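Local coordinates for hypoxanthine-guanine phosphoribosyltransferase (Thermus thermophilus, PDB 3ACD), which probably catalyses magnesium-dependent transfer of a phosphoribosyl group from PRPP to hypoxanthine or guanine, salvaging these purines as IMP and GMP, at residues K87-P92 / L115-A120. Sequence-based numbering, arbitrary orientation.
Sequences KDLRLP and LDYLEA
L89 reaches out from the loop 87-92 to meet Y117 and L118 near the C-terminal end of helix 109-119 in the Rossmann-like fold of a type I phosphoribosyltransferase. The loop lies between strands 64-70 and 97-102 and runs by strand 64-70, the outermost of the parallel sheet within this chain, whereas helix 109-119 packs against strands 40-45 and 125-130.

The contact is apolar, and no hydrogen bond crosses it. The two methyl branches of L89 divide the work. CD1 of L89 comes up to the edge of the Y117 ring, in its plane, and touches CE2 of Y117 at 3.5 Å, so the leucine meets the rim of the aromatic system and not its face. Y117 holds its ring out toward the loop because CG is anti to the backbone N (chi1 178°). The other branch, CD2 of L89, meets CD2 of L118 at 3.8 Å, methyl against methyl. The CA atoms of L89 and L118 are 9.7 Å apart, leaving side chains alone to bridge the gap. L89 also packs on D66 and I68 of strand 64-70, and the buried L118 on I42 of strand 40-45 and on I93. The leucine pair thus spans two neighbouring strands of the sheet.

Polar groups lie at the margin. The carboxylate oxygen OD2 of D88 stands 4.2 Å from OH of Y117, a loose approach rather than a bond. The backbone N atoms of R90 and L91 both donate to OD2 of D66, tying the loop to strand 64-70. Beside the contact, the NZ of K87, modelled in a poorly ordered side chain, donates a hydrogen bond to the backbone O of D88 (3.1 Å, in the carbonyl plane, C=O...N angle 157°).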
loop_
_atom_site.group_PDB
_atom_site.type_symbol
_atom_site.label_atom_id
_atom_site.label_comp_id
_atom_site.label_asym_id
_atom_site.label_seq_id
_atom_site.Cartn_x
_atom_site.Cartn_y
_atom_site.Cartn_z
ATOM N N LYS A 87 -9.199 9.755 -7.735
ATOM C CA LYS A 87 -8.791 8.526 -8.411
ATOM C C LYS A 87 -10.003 7.611 -8.550
ATOM O O LYS A 87 -10.627 7.242 -7.555
ATOM C CB LYS A 87 -7.695 7.817 -7.609
ATOM C CG LYS A 87 -7.163 6.545 -8.253
ATOM C CD LYS A 87 -6.467 6.834 -9.573
ATOM C CE LYS A 87 -5.883 5.569 -10.185
ATOM N NZ LYS A 87 -6.932 4.559 -10.494
ATOM N N ASP A 88 -10.330 7.247 -9.786
ATOM C CA ASP A 88 -11.478 6.387 -10.052
ATOM C C ASP A 88 -11.160 4.899 -9.974
ATOM O O ASP A 88 -9.997 4.494 -9.973
ATOM C CB ASP A 88 -12.061 6.703 -11.432
ATOM C CG ASP A 88 -12.584 8.119 -11.533
ATOM O OD1 ASP A 88 -11.792 9.062 -11.331
ATOM O OD2 ASP A 88 -13.788 8.287 -11.816
ATOM N N LEU A 89 -12.218 4.096 -9.916
ATOM C CA LEU A 89 -12.107 2.644 -9.849
ATOM C C LEU A 89 -11.755 2.099 -11.230
ATOM O O LEU A 89 -12.162 2.663 -12.245
ATOM C CB LEU A 89 -13.438 2.034 -9.389
ATOM C CG LEU A 89 -13.964 2.327 -7.977
ATOM C CD1 LEU A 89 -14.123 3.824 -7.760
ATOM C CD2 LEU A 89 -15.300 1.629 -7.792
ATOM N N ARG A 90 -11.006 1.001 -11.262
ATOM C CA ARG A 90 -10.603 0.382 -12.521
ATOM C C ARG A 90 -11.300 -0.955 -12.755
ATOM O O ARG A 90 -11.552 -1.337 -13.898
ATOM C CB ARG A 90 -9.087 0.182 -12.550
ATOM C CG ARG A 90 -8.292 1.472 -12.641
ATOM C CD ARG A 90 -6.798 1.211 -12.533
ATOM N NE ARG A 90 -6.329 0.267 -13.544
ATOM C CZ ARG A 90 -5.067 -0.133 -13.665
ATOM N NH1 ARG A 90 -4.137 0.327 -12.837
ATOM N NH2 ARG A 90 -4.732 -0.996 -14.615
ATOM N N LEU A 91 -11.602 -1.665 -11.674
ATOM C CA LEU A 91 -12.268 -2.959 -11.766
ATOM C C LEU A 91 -13.756 -2.819 -11.468
ATOM O O LEU A 91 -14.167 -1.956 -10.697
ATOM C CB LEU A 91 -11.635 -3.958 -10.791
ATOM C CG LEU A 91 -10.263 -4.534 -11.166
ATOM C CD1 LEU A 91 -9.235 -3.423 -11.302
ATOM C CD2 LEU A 91 -9.830 -5.528 -10.104
ATOM N N PRO A 92 -14.589 -3.667 -12.089
ATOM C CA PRO A 92 -16.038 -3.615 -11.875
ATOM C C PRO A 92 -16.416 -3.984 -10.446
ATOM O O PRO A 92 -15.781 -4.843 -9.835
ATOM C CB PRO A 92 -16.576 -4.640 -12.876
ATOM C CG PRO A 92 -15.525 -4.671 -13.952
ATOM C CD PRO A 92 -14.249 -4.636 -13.146
ATOM N N LEU A 115 -19.625 5.403 0.175
ATOM C CA LEU A 115 -20.604 4.325 0.194
ATOM C C LEU A 115 -21.745 4.565 -0.790
ATOM O O LEU A 115 -22.195 3.633 -1.450
ATOM C CB LEU A 115 -21.162 4.121 1.607
ATOM C CG LEU A 115 -20.169 3.545 2.628
ATOM C CD1 LEU A 115 -20.845 3.377 3.973
ATOM C CD2 LEU A 115 -19.645 2.204 2.136
ATOM N N ASP A 116 -22.217 5.802 -0.885
ATOM C CA ASP A 116 -23.298 6.106 -1.817
ATOM C C ASP A 116 -22.807 5.907 -3.249
ATOM O O ASP A 116 -23.536 5.394 -4.100
ATOM C CB ASP A 116 -23.790 7.544 -1.641
ATOM C CG ASP A 116 -24.517 7.759 -0.325
ATOM O OD1 ASP A 116 -25.301 6.873 0.077
ATOM O OD2 ASP A 116 -24.318 8.822 0.299
ATOM N N TYR A 117 -21.571 6.320 -3.507
ATOM C CA TYR A 117 -20.983 6.181 -4.835
ATOM C C TYR A 117 -20.916 4.712 -5.244
ATOM O O TYR A 117 -21.331 4.339 -6.346
ATOM C CB TYR A 117 -19.575 6.780 -4.852
ATOM C CG TYR A 117 -18.866 6.629 -6.179
ATOM C CD1 TYR A 117 -19.287 7.341 -7.303
ATOM C CD2 TYR A 117 -17.775 5.769 -6.314
ATOM C CE1 TYR A 117 -18.639 7.200 -8.531
ATOM C CE2 TYR A 117 -17.120 5.619 -7.538
ATOM C CZ TYR A 117 -17.556 6.339 -8.641
ATOM O OH TYR A 117 -16.914 6.199 -9.849
ATOM N N LEU A 118 -20.389 3.880 -4.350
ATOM C CA LEU A 118 -20.260 2.453 -4.610
ATOM C C LEU A 118 -21.613 1.758 -4.756
ATOM O O LEU A 118 -21.803 0.927 -5.648
ATOM C CB LEU A 118 -19.469 1.783 -3.482
ATOM C CG LEU A 118 -18.038 2.275 -3.234
ATOM C CD1 LEU A 118 -17.431 1.494 -2.077
ATOM C CD2 LEU A 118 -17.198 2.095 -4.494
ATOM N N GLU A 119 -22.553 2.094 -3.879
ATOM C CA GLU A 119 -23.871 1.471 -3.929
ATOM C C GLU A 119 -24.592 1.761 -5.241
ATOM O O GLU A 119 -25.391 0.947 -5.707
ATOM C CB GLU A 119 -24.728 1.942 -2.751
ATOM C CG GLU A 119 -24.257 1.419 -1.399
ATOM C CD GLU A 119 -24.363 -0.093 -1.279
ATOM O OE1 GLU A 119 -24.684 -0.759 -2.287
ATOM O OE2 GLU A 119 -24.123 -0.618 -0.171
ATOM N N ALA A 120 -24.302 2.914 -5.832
ATOM C CA ALA A 120 -24.923 3.311 -7.093
ATOM C C ALA A 120 -24.610 2.325 -8.219
ATOM O O ALA A 120 -25.355 2.237 -9.197
ATOM C CB ALA A 120 -24.464 4.708 -7.480
#